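Local coordinates for DUF7790 domain-containing protein (Leptospira interrogans serogroup Icterohaemorrhagiae serovar copenhageni, PDB 6ULO), which is of unknown function but belongs to a family grouped with the NADP-binding Rossmann folds and is probably anchored to a membrane by a transmembrane helix, at residues V42-L53 and Q148-T159. Numbering follows the deposited sequence.
Sequences VGDTTVSNEDRL and QASPFIRKRHKT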
# COMPACT_ATOMS: atom_id res chain seq x y z
N VAL A 42 8.59 -10.87 11.21
CA VAL A 42 7.84 -11.05 12.46
C VAL A 42 6.46 -10.43 12.25
O VAL A 42 6.26 -9.62 11.35
CB VAL A 42 8.54 -10.41 13.69
CG1 VAL A 42 9.85 -11.11 14.00
CG2 VAL A 42 8.76 -8.89 13.45
N GLY A 43 5.51 -10.84 13.09
CA GLY A 43 4.13 -10.42 12.88
C GLY A 43 3.93 -8.92 12.97
O GLY A 43 3.04 -8.36 12.32
N ASP A 44 4.77 -8.24 13.77
CA ASP A 44 4.65 -6.79 13.95
C ASP A 44 4.68 -6.05 12.61
O ASP A 44 4.09 -4.98 12.46
CB ASP A 44 5.83 -6.27 14.81
CG ASP A 44 6.13 -7.14 16.04
OD1 ASP A 44 6.12 -6.56 17.15
OD2 ASP A 44 6.39 -8.38 15.93
N THR A 45 5.39 -6.60 11.63
CA THR A 45 5.62 -5.91 10.37
C THR A 45 4.41 -5.94 9.45
O THR A 45 4.38 -5.19 8.47
CB THR A 45 6.81 -6.57 9.68
OG1 THR A 45 7.86 -6.71 10.65
CG2 THR A 45 7.31 -5.77 8.49
N THR A 46 3.40 -6.76 9.76
CA THR A 46 2.29 -7.01 8.85
C THR A 46 1.12 -6.06 9.06
O THR A 46 0.08 -6.23 8.41
CB THR A 46 1.77 -8.45 9.00
OG1 THR A 46 1.19 -8.64 10.31
CG2 THR A 46 2.88 -9.46 8.78
N VAL A 47 1.26 -5.05 9.92
CA VAL A 47 0.21 -4.07 10.14
C VAL A 47 0.78 -2.67 10.08
O VAL A 47 1.94 -2.44 10.42
CB VAL A 47 -0.56 -4.25 11.46
CG1 VAL A 47 -1.35 -5.53 11.45
CG2 VAL A 47 0.39 -4.16 12.66
N SER A 48 -0.07 -1.74 9.67
CA SER A 48 0.20 -0.33 9.77
C SER A 48 -0.03 0.17 11.20
O SER A 48 -0.82 -0.40 11.97
CB SER A 48 -0.76 0.42 8.85
OG SER A 48 -0.56 1.83 8.88
N ASN A 49 0.67 1.24 11.57
CA ASN A 49 0.42 1.97 12.81
C ASN A 49 0.03 3.41 12.54
O ASN A 49 0.17 4.26 13.43
CB ASN A 49 1.63 1.87 13.73
CG ASN A 49 2.90 2.44 13.09
OD1 ASN A 49 2.88 2.87 11.93
ND2 ASN A 49 4.00 2.47 13.83
N GLU A 50 -0.50 3.70 11.35
CA GLU A 50 -0.94 5.04 10.94
C GLU A 50 -2.44 5.13 11.21
O GLU A 50 -3.24 4.48 10.53
CB GLU A 50 -0.61 5.24 9.45
CG GLU A 50 0.93 5.18 9.28
CD GLU A 50 1.43 5.05 7.82
OE1 GLU A 50 0.59 4.92 6.90
OE2 GLU A 50 2.69 5.11 7.60
N ASP A 51 -2.84 5.97 12.17
CA ASP A 51 -4.21 6.01 12.66
C ASP A 51 -5.08 7.10 12.05
O ASP A 51 -6.26 7.20 12.40
CB ASP A 51 -4.25 6.20 14.18
CG ASP A 51 -3.61 5.06 14.93
OD1 ASP A 51 -3.68 3.92 14.44
OD2 ASP A 51 -2.98 5.31 15.99
N ARG A 52 -4.54 7.93 11.15
CA ARG A 52 -5.31 9.01 10.57
C ARG A 52 -5.26 8.98 9.06
O ARG A 52 -5.24 10.02 8.41
CB ARG A 52 -4.90 10.38 11.14
CG ARG A 52 -5.21 10.54 12.65
CD ARG A 52 -6.70 10.36 12.98
NE ARG A 52 -7.61 11.03 12.06
CZ ARG A 52 -7.91 12.34 12.07
NH1 ARG A 52 -7.33 13.16 12.95
NH2 ARG A 52 -8.77 12.83 11.19
N LEU A 53 -5.34 7.78 8.47
CA LEU A 53 -5.36 7.69 7.02
C LEU A 53 -6.56 8.39 6.43
O LEU A 53 -6.54 8.76 5.25
CB LEU A 53 -5.30 6.23 6.57
CG LEU A 53 -3.99 5.54 6.93
CD1 LEU A 53 -4.16 4.01 6.84
CD2 LEU A 53 -2.86 6.02 6.02
N GLN A 148 1.86 -15.98 12.98
CA GLN A 148 2.68 -14.85 13.41
C GLN A 148 1.91 -13.54 13.29
O GLN A 148 2.03 -12.66 14.15
CB GLN A 148 3.89 -14.75 12.48
CG GLN A 148 4.92 -15.80 12.66
CD GLN A 148 5.98 -15.69 11.59
OE1 GLN A 148 5.71 -15.92 10.42
NE2 GLN A 148 7.16 -15.25 11.98
N ALA A 149 1.19 -13.36 12.19
CA ALA A 149 0.60 -12.06 11.86
C ALA A 149 -0.74 -11.85 12.54
O ALA A 149 -1.06 -10.72 12.92
CB ALA A 149 0.40 -11.95 10.34
N SER A 150 -1.53 -12.90 12.71
CA SER A 150 -2.90 -12.72 13.18
C SER A 150 -3.05 -11.96 14.50
O SER A 150 -3.98 -11.13 14.60
CB SER A 150 -3.69 -14.05 13.15
OG SER A 150 -3.10 -15.02 13.97
N PRO A 151 -2.21 -12.13 15.52
CA PRO A 151 -2.44 -11.32 16.72
C PRO A 151 -2.35 -9.82 16.44
O PRO A 151 -3.11 -9.03 17.00
CB PRO A 151 -1.38 -11.82 17.71
CG PRO A 151 -1.01 -13.21 17.19
CD PRO A 151 -1.09 -13.08 15.70
N PHE A 152 -1.44 -9.41 15.56
CA PHE A 152 -1.31 -8.00 15.21
C PHE A 152 -2.44 -7.55 14.30
O PHE A 152 -2.98 -6.45 14.49
CB PHE A 152 0.04 -7.78 14.54
CG PHE A 152 1.19 -8.10 15.44
CD1 PHE A 152 1.67 -7.14 16.34
CD2 PHE A 152 1.75 -9.37 15.45
CE1 PHE A 152 2.72 -7.44 17.19
CE2 PHE A 152 2.79 -9.68 16.30
CZ PHE A 152 3.26 -8.71 17.19
N ILE A 153 -2.82 -8.38 13.33
CA ILE A 153 -3.88 -8.03 12.40
C ILE A 153 -5.21 -7.89 13.14
O ILE A 153 -6.01 -7.00 12.85
CB ILE A 153 -3.94 -9.08 11.27
CG1 ILE A 153 -2.76 -8.81 10.30
CG2 ILE A 153 -5.26 -9.04 10.52
CD1 ILE A 153 -2.55 -9.87 9.25
N ARG A 154 -5.47 -8.78 14.13
CA ARG A 154 -6.71 -8.68 14.90
C ARG A 154 -6.77 -7.37 15.67
O ARG A 154 -7.81 -6.69 15.68
CB ARG A 154 -6.79 -9.85 15.87
CG ARG A 154 -7.05 -11.16 15.11
CD ARG A 154 -6.71 -12.36 15.99
NE ARG A 154 -6.75 -13.58 15.18
CZ ARG A 154 -6.47 -14.79 15.64
NH1 ARG A 154 -6.12 -14.94 16.91
NH2 ARG A 154 -6.53 -15.85 14.84
N LYS A 155 -5.67 -7.00 16.32
CA LYS A 155 -5.65 -5.75 17.06
C LYS A 155 -5.88 -4.57 16.13
O LYS A 155 -6.64 -3.65 16.46
CB LYS A 155 -4.32 -5.64 17.82
CG LYS A 155 -4.07 -4.35 18.53
CD LYS A 155 -2.78 -4.47 19.31
CE LYS A 155 -2.41 -3.18 20.01
NZ LYS A 155 -1.08 -3.27 20.69
N ARG A 156 -5.23 -4.58 14.96
CA ARG A 156 -5.40 -3.50 14.01
C ARG A 156 -6.82 -3.44 13.45
O ARG A 156 -7.36 -2.35 13.26
CB ARG A 156 -4.36 -3.65 12.91
CG ARG A 156 -4.49 -2.64 11.81
CD ARG A 156 -4.09 -1.25 12.28
NE ARG A 156 -4.13 -0.31 11.19
CZ ARG A 156 -3.93 1.01 11.31
NH1 ARG A 156 -3.68 1.55 12.51
NH2 ARG A 156 -4.05 1.78 10.23
N HIS A 157 -7.46 -4.60 13.20
CA HIS A 157 -8.84 -4.57 12.77
C HIS A 157 -9.74 -3.90 13.81
O HIS A 157 -10.62 -3.12 13.46
CB HIS A 157 -9.34 -5.99 12.48
CG HIS A 157 -8.82 -6.55 11.20
ND1 HIS A 157 -8.85 -7.90 10.89
CD2 HIS A 157 -8.26 -5.93 10.12
CE1 HIS A 157 -8.32 -8.08 9.68
NE2 HIS A 157 -7.96 -6.90 9.20
N LYS A 158 -9.53 -4.21 15.10
CA LYS A 158 -10.37 -3.61 16.14
C LYS A 158 -10.13 -2.12 16.25
O LYS A 158 -11.08 -1.35 16.46
CB LYS A 158 -10.13 -4.31 17.47
CG LYS A 158 -10.48 -5.79 17.38
CD LYS A 158 -10.03 -6.56 18.61
CE LYS A 158 -10.18 -8.07 18.37
NZ LYS A 158 -11.58 -8.44 18.05
N THR A 159 -8.88 -1.68 16.09
CA THR A 159 -8.56 -0.26 16.06
C THR A 159 -9.20 0.41 14.86
O THR A 159 -9.74 1.52 14.99
CB THR A 159 -7.04 -0.11 16.04
OG1 THR A 159 -6.56 -0.50 17.32
CG2 THR A 159 -6.65 1.33 15.73
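The backbone of G43 lies directly against helix 139-166, its CA 4.0 Å from the CA of A149. The same G43 CA makes a C-H...O contact of 3.3 Å with Q148 O. The G43-D44 peptide lies over one face of the F152 ring, with D44 N offset toward the rim. D44 CA sits 3.8 Å from the ring centroid, only 8° off the normal, a CH-pi contact. The D44 carboxylate reaches the far rim of the ring near CZ, its plane turned 40° from the ring. T46 OG1 meets A149 CB and donates a hydrogen bond back to G43 O, which also accepts from T46 N. V47 CG1 packs 3.8 Å from I153 CG1. R156 carries the other end. Its chain leaves with CG anti to the backbone N (chi1 176°) and bends at chi2, bringing the guanidinium against the loop at S48-D51. R156 NH2 donates to E50 O at 2.8 Å, nearly straight and in the guanidinium plane. R156 NH1 forms a salt bridge with D51 OD1 at 3.1 Å, though its hydrogen bond is weak; S271 OG also bonds D51 OD1. S48 O lies over one guanidinium face. The loop thus runs along helix 139-166, with helix 94-109 against T46 and Q148, helix 113-120 against I153, and strand 277-282 against E50 and L53.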